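Local coordinates for protein SAM-dependent O-methyltransferase (Leptospira interrogans, PDB 2HNK) that binds S-adenosyl-L-homocysteine and, as its family suggests, probably transfers a methyl group from S-adenosylmethionine to an oxygen of its substrate, at residues K62-I67 with S80-D85; I148-L153 with L176-N181. One frame throughout, in Å; residues are numbered along the deposited sequence.

Contact 1: residues K62-I67 with S80-D85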
loop_
_atom_site.group_PDB
_atom_site.type_symbol
_atom_site.label_atom_id
_atom_site.label_comp_id
_atom_site.label_asym_id
_atom_site.label_seq_id
_atom_site.Cartn_x
_atom_site.Cartn_y
_atom_site.Cartn_z
ATOM N N LYS C 62 0.932 -4.335 15.442
ATOM C CA LYS C 62 1.742 -5.020 16.456
ATOM C C LYS C 62 1.355 -6.486 16.605
ATOM O O LYS C 62 2.123 -7.278 17.155
ATOM C CB LYS C 62 1.663 -4.312 17.814
ATOM C CG LYS C 62 2.224 -2.902 17.786
ATOM C CD LYS C 62 2.595 -2.389 19.167
ATOM C CE LYS C 62 3.351 -1.068 19.028
ATOM N NZ LYS C 62 3.962 -0.619 20.309
ATOM N N ARG C 63 0.163 -6.844 16.130
ATOM C CA ARG C 63 -0.273 -8.237 16.144
ATOM C C ARG C 63 -0.739 -8.663 14.768
ATOM O O ARG C 63 -1.771 -8.196 14.282
ATOM C CB ARG C 63 -1.386 -8.466 17.180
ATOM C CG ARG C 63 -0.957 -8.276 18.644
ATOM C CD ARG C 63 0.192 -9.216 19.035
ATOM N NE ARG C 63 0.581 -9.046 20.435
ATOM C CZ ARG C 63 1.567 -8.259 20.858
ATOM N NH1 ARG C 63 2.309 -7.566 19.999
ATOM N NH2 ARG C 63 1.825 -8.178 22.159
ATOM N N ILE C 64 0.028 -9.557 14.151
ATOM C CA ILE C 64 -0.247 -10.031 12.794
ATOM C C ILE C 64 -0.588 -11.525 12.791
ATOM O O ILE C 64 -0.009 -12.295 13.551
ATOM C CB ILE C 64 0.969 -9.772 11.852
ATOM C CG1 ILE C 64 1.274 -8.266 11.766
ATOM C CG2 ILE C 64 0.729 -10.382 10.462
ATOM C CD1 ILE C 64 2.495 -7.925 10.945
ATOM N N ILE C 65 -1.526 -11.929 11.939
ATOM C CA ILE C 65 -1.719 -13.353 11.652
ATOM C C ILE C 65 -1.535 -13.626 10.167
ATOM O O ILE C 65 -2.204 -13.024 9.333
ATOM C CB ILE C 65 -3.089 -13.898 12.120
ATOM C CG1 ILE C 65 -3.245 -13.758 13.637
ATOM C CG2 ILE C 65 -3.265 -15.370 11.696
ATOM C CD1 ILE C 65 -4.626 -14.153 14.148
ATOM N N GLU C 66 -0.617 -14.538 9.857
ATOM C CA GLU C 66 -0.414 -15.011 8.503
ATOM C C GLU C 66 -1.086 -16.370 8.331
ATOM O O GLU C 66 -0.772 -17.317 9.052
ATOM C CB GLU C 66 1.084 -15.089 8.181
ATOM C CG GLU C 66 1.402 -15.770 6.855
ATOM C CD GLU C 66 2.862 -15.667 6.492
ATOM O OE1 GLU C 66 3.628 -16.630 6.750
ATOM O OE2 GLU C 66 3.252 -14.607 5.976
ATOM N N ILE C 67 -2.012 -16.447 7.375
ATOM C CA ILE C 67 -2.701 -17.686 7.037
ATOM C C ILE C 67 -2.051 -18.256 5.777
ATOM O O ILE C 67 -2.362 -17.830 4.648
ATOM C CB ILE C 67 -4.224 -17.470 6.790
ATOM C CG1 ILE C 67 -4.891 -16.709 7.952
ATOM C CG2 ILE C 67 -4.931 -18.805 6.574
ATOM C CD1 ILE C 67 -6.148 -15.980 7.544
ATOM N N SER C 80 10.476 -8.833 10.444
ATOM C CA SER C 80 11.469 -7.760 10.475
ATOM C C SER C 80 10.877 -6.352 10.409
ATOM O O SER C 80 11.516 -5.404 10.855
ATOM C CB SER C 80 12.559 -7.939 9.415
ATOM O OG SER C 80 12.055 -8.517 8.238
ATOM N N ALA C 81 9.668 -6.217 9.861
ATOM C CA ALA C 81 8.996 -4.911 9.793
ATOM C C ALA C 81 8.358 -4.510 11.118
ATOM O O ALA C 81 8.288 -3.323 11.424
ATOM C CB ALA C 81 7.954 -4.887 8.688
ATOM N N LEU C 82 7.869 -5.497 11.877
ATOM C CA LEU C 82 7.260 -5.258 13.187
ATOM C C LEU C 82 8.196 -4.507 14.130
ATOM O O LEU C 82 9.416 -4.641 14.026
ATOM C CB LEU C 82 6.824 -6.578 13.839
ATOM C CG LEU C 82 5.546 -7.250 13.314
ATOM C CD1 LEU C 82 5.524 -8.716 13.704
ATOM C CD2 LEU C 82 4.288 -6.549 13.794
ATOM N N PRO C 83 7.630 -3.705 15.057
ATOM C CA PRO C 83 8.487 -3.065 16.069
ATOM C C PRO C 83 8.997 -4.133 17.038
ATOM O O PRO C 83 8.502 -5.261 17.003
ATOM C CB PRO C 83 7.532 -2.091 16.769
ATOM C CG PRO C 83 6.179 -2.683 16.575
ATOM C CD PRO C 83 6.206 -3.356 15.237
ATOM N N GLU C 84 9.958 -3.802 17.899
ATOM C CA GLU C 84 10.563 -4.837 18.747
ATOM C C GLU C 84 9.564 -5.510 19.694
ATOM O O GLU C 84 9.803 -6.624 20.165
ATOM C CB GLU C 84 11.818 -4.334 19.483
ATOM C CG GLU C 84 11.602 -3.269 20.558
ATOM C CD GLU C 84 12.873 -2.999 21.379
ATOM O OE1 GLU C 84 13.901 -3.699 21.161
ATOM O OE2 GLU C 84 12.843 -2.090 22.248
ATOM N N ASP C 85 8.438 -4.845 19.935
ATOM C CA ASP C 85 7.339 -5.427 20.715
ATOM C C ASP C 85 6.180 -5.946 19.838
ATOM O O ASP C 85 5.091 -6.219 20.338
ATOM C CB ASP C 85 6.822 -4.412 21.745
ATOM C CG ASP C 85 6.238 -3.156 21.105
ATOM O OD1 ASP C 85 6.581 -2.847 19.944
ATOM O OD2 ASP C 85 5.432 -2.467 21.775
HETATM O O HOH W 1 6.507 -0.114 19.536
HETATM O O HOH W 2 4.105 -6.435 23.121
#
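The guanidinium of Arg63 meets Asp85 along its edge: the backbone O of Asp85 lies near the guanidinium plane, 3.1 Å from NH1, and a water bonded to NH2 lies in that plane and donates to the same carbonyl. The setting is a beta-alpha-beta unit of the Rossmann-like methyltransferase fold, in which 62-67 forms the first strand and its approach, and 80-85 the end of the following helix and the loop toward strand 87-92. NH1 also donates to Lys62 O at 2.9 Å, although this carbonyl is approached from well above its own plane. The bond to Asp85 O instead lies in the carbonyl plane, with an N-H...O angle of 154°. NE is taken by Phe141 O, so several partners together fix the rotation of the flat group. The bend at chi2 (-59°) turns the arginine chain back toward the Lys62 carbonyl and the loop.

On the buried side, Ile64 CD1 packs on Leu82 CD2 at 3.6 Å, the two side chains running past each other in opposite directions. Leu82, the first residue to leave the helix, also brings CD2 to 4.0 Å from Lys62 CA. The extended chain of Lys62 crosses the Pro83 ring at about a right angle and carries its ammonium to Asp85. At this solvent-exposed end, Lys62 NZ forms a 2.8 Å salt bridge to the syn lone pair of Asp85 OD2, while one water accepts from NZ and donates to Asp85 OD1.

Contact 2: residues I148-L153 with L176-N181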
loop_
_atom_site.group_PDB
_atom_site.type_symbol
_atom_site.label_atom_id
_atom_site.label_comp_id
_atom_site.label_asym_id
_atom_site.label_seq_id
_atom_site.Cartn_x
_atom_site.Cartn_y
_atom_site.Cartn_z
ATOM N N ILE C 148 -6.684 -8.509 16.527
ATOM C CA ILE C 148 -5.614 -8.528 15.526
ATOM C C ILE C 148 -5.514 -7.221 14.732
ATOM O O ILE C 148 -6.526 -6.626 14.356
ATOM C CB ILE C 148 -5.762 -9.755 14.568
ATOM C CG1 ILE C 148 -5.960 -11.054 15.378
ATOM C CG2 ILE C 148 -4.573 -9.869 13.617
ATOM C CD1 ILE C 148 -4.796 -11.432 16.326
ATOM N N ASP C 149 -4.284 -6.785 14.478
ATOM C CA ASP C 149 -4.049 -5.560 13.712
ATOM C C ASP C 149 -4.074 -5.796 12.211
ATOM O O ASP C 149 -4.642 -5.000 11.455
ATOM C CB ASP C 149 -2.700 -4.955 14.095
ATOM C CG ASP C 149 -2.647 -4.535 15.540
ATOM O OD1 ASP C 149 -3.653 -4.007 16.034
ATOM O OD2 ASP C 149 -1.599 -4.719 16.173
ATOM N N LEU C 150 -3.451 -6.894 11.789
ATOM C CA LEU C 150 -3.228 -7.143 10.378
ATOM C C LEU C 150 -3.250 -8.632 10.060
ATOM O O LEU C 150 -2.724 -9.452 10.816
ATOM C CB LEU C 150 -1.912 -6.489 9.924
ATOM C CG LEU C 150 -1.534 -6.476 8.439
ATOM C CD1 LEU C 150 -0.684 -5.250 8.101
ATOM C CD2 LEU C 150 -0.797 -7.748 8.040
ATOM N N PHE C 151 -3.874 -8.961 8.934
ATOM C CA PHE C 151 -3.895 -10.318 8.416
ATOM C C PHE C 151 -3.226 -10.402 7.062
ATOM O O PHE C 151 -3.392 -9.512 6.232
ATOM C CB PHE C 151 -5.329 -10.798 8.243
ATOM C CG PHE C 151 -5.859 -11.558 9.404
ATOM C CD1 PHE C 151 -6.514 -10.903 10.439
ATOM C CD2 PHE C 151 -5.730 -12.941 9.457
ATOM C CE1 PHE C 151 -7.031 -11.622 11.520
ATOM C CE2 PHE C 151 -6.251 -13.668 10.526
ATOM C CZ PHE C 151 -6.892 -13.008 11.560
ATOM N N PHE C 152 -2.492 -11.491 6.841
ATOM C CA PHE C 152 -2.047 -11.859 5.509
ATOM C C PHE C 152 -2.700 -13.187 5.105
ATOM O O PHE C 152 -2.434 -14.226 5.708
ATOM C CB PHE C 152 -0.524 -11.962 5.453
ATOM C CG PHE C 152 0.021 -12.180 4.071
ATOM C CD1 PHE C 152 -0.337 -11.339 3.017
ATOM C CD2 PHE C 152 0.905 -13.216 3.817
ATOM C CE1 PHE C 152 0.158 -11.547 1.732
ATOM C CE2 PHE C 152 1.424 -13.420 2.528
ATOM C CZ PHE C 152 1.042 -12.585 1.491
ATOM N N LEU C 153 -3.557 -13.136 4.092
ATOM C CA LEU C 153 -4.237 -14.316 3.585
ATOM C C LEU C 153 -3.545 -14.868 2.330
ATOM O O LEU C 153 -3.607 -14.265 1.252
ATOM C CB LEU C 153 -5.718 -14.016 3.297
ATOM C CG LEU C 153 -6.546 -15.125 2.627
ATOM C CD1 LEU C 153 -6.521 -16.441 3.444
ATOM C CD2 LEU C 153 -7.981 -14.674 2.357
ATOM N N LEU C 176 -6.345 -4.294 9.077
ATOM C CA LEU C 176 -6.075 -4.538 7.667
ATOM C C LEU C 176 -5.962 -6.023 7.310
ATOM O O LEU C 176 -5.232 -6.784 7.952
ATOM C CB LEU C 176 -4.789 -3.800 7.241
ATOM C CG LEU C 176 -4.309 -3.871 5.779
ATOM C CD1 LEU C 176 -5.313 -3.256 4.807
ATOM C CD2 LEU C 176 -2.947 -3.203 5.626
ATOM N N LEU C 177 -6.692 -6.420 6.274
ATOM C CA LEU C 177 -6.485 -7.715 5.640
ATOM C C LEU C 177 -5.712 -7.496 4.348
ATOM O O LEU C 177 -6.104 -6.702 3.502
ATOM C CB LEU C 177 -7.817 -8.424 5.353
ATOM C CG LEU C 177 -7.854 -9.573 4.321
ATOM C CD1 LEU C 177 -6.966 -10.749 4.721
ATOM C CD2 LEU C 177 -9.296 -10.053 4.075
ATOM N N ILE C 178 -4.600 -8.197 4.219
ATOM C CA ILE C 178 -3.849 -8.210 2.978
ATOM C C ILE C 178 -4.065 -9.577 2.338
ATOM O O ILE C 178 -3.667 -10.595 2.890
ATOM C CB ILE C 178 -2.334 -7.924 3.215
ATOM C CG1 ILE C 178 -2.145 -6.623 4.024
ATOM C CG2 ILE C 178 -1.594 -7.870 1.889
ATOM C CD1 ILE C 178 -0.694 -6.247 4.291
ATOM N N ALA C 179 -4.723 -9.597 1.191
ATOM C CA ALA C 179 -5.053 -10.855 0.535
ATOM C C ALA C 179 -4.222 -11.088 -0.719
ATOM O O ALA C 179 -4.194 -10.256 -1.629
ATOM C CB ALA C 179 -6.556 -10.927 0.227
ATOM N N ASP C 180 -3.549 -12.228 -0.754
ATOM C CA ASP C 180 -2.682 -12.607 -1.866
ATOM C C ASP C 180 -3.421 -13.398 -2.962
ATOM O O ASP C 180 -4.433 -14.044 -2.690
ATOM C CB ASP C 180 -1.498 -13.430 -1.334
ATOM C CG ASP C 180 -0.274 -13.343 -2.235
ATOM O OD1 ASP C 180 0.042 -12.216 -2.687
ATOM O OD2 ASP C 180 0.364 -14.400 -2.494
ATOM N N ASN C 181 -2.896 -13.342 -4.195
ATOM C CA ASN C 181 -3.380 -14.160 -5.328
ATOM C C ASN C 181 -4.791 -13.840 -5.823
ATOM O O ASN C 181 -5.438 -14.683 -6.452
ATOM C CB ASN C 181 -3.289 -15.667 -5.012
ATOM C CG ASN C 181 -1.861 -16.152 -4.843
ATOM O OD1 ASN C 181 -1.427 -16.466 -3.733
ATOM N ND2 ASN C 181 -1.127 -16.217 -5.938
#
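Leu150 and Ile178 meet at the apolar centre, where Leu150 CD1 lies 3.9 Å from Ile178 CD1, and the side chain of Leu176 runs alongside that of Leu150, pointing the same way. On the other face Leu177 CD1 sits against both Phe151 CB and Leu153 CB, the latter at 3.8 Å. The two strands are parallel neighbours in the middle of the Rossmann-like sheet, their axes 4.6 Å apart. Helix 46-59 covers Leu150, Phe152 and Ile178, while helix 160-170 packs on Phe151 and Leu153; Ile58 of the second subunit reaches Leu176.

Farther along, Phe152 leans across Ile178, with CB of the isoleucine at the edge of the ring, in its plane. The phenylalanine CG is anti to the backbone N (chi1 -173°), which carries the ring toward Asp180, where CZ comes within 3.9 Å of Asp180 CB. Phe152 also touches the bound S-adenosyl-L-homocysteine and meets the ring of Phe78, joining the strand pair to the cofactor pocket.

Five backbone hydrogen bonds tie the strands, from Leu176 N to Asp149 O at the N-terminal end to Asp180 N to Leu153 O, 2.9 Å, at the other. At the N-terminal end Asp149 OD1 pairs with Lys172, and OD2 turns to Lys62 and its neighbour. At the other end Asp180 gathers with Glu48, Asp154 and Asn181 beside the cofactor pocket, a grouping that resembles the divalent-metal site of related O-methyltransferases; with no metal ion modelled here, such a role is only probable.

Both contacts reach the same sheet, in which strands 63-67 and 148-153 are neighbours, but at different depths. Contact 2 is core: nearly all its touching residues are buried, and regular backbone bonding between parallel strands is filled in by apolar side chains. Contact 1 joins a strand to the loop after a helix and is partly buried, so beyond its small apolar patch it relies on charged side chains and water. The two meet directly where Asp149 OD2 accepts probable hydrogen bonds from Lys62 N, at 2.7 Å, and Arg63 N. Farther along the same strands, Glu66 of 62-67 packs on Phe152 of 148-153, close to the bound S-adenosyl-L-homocysteine.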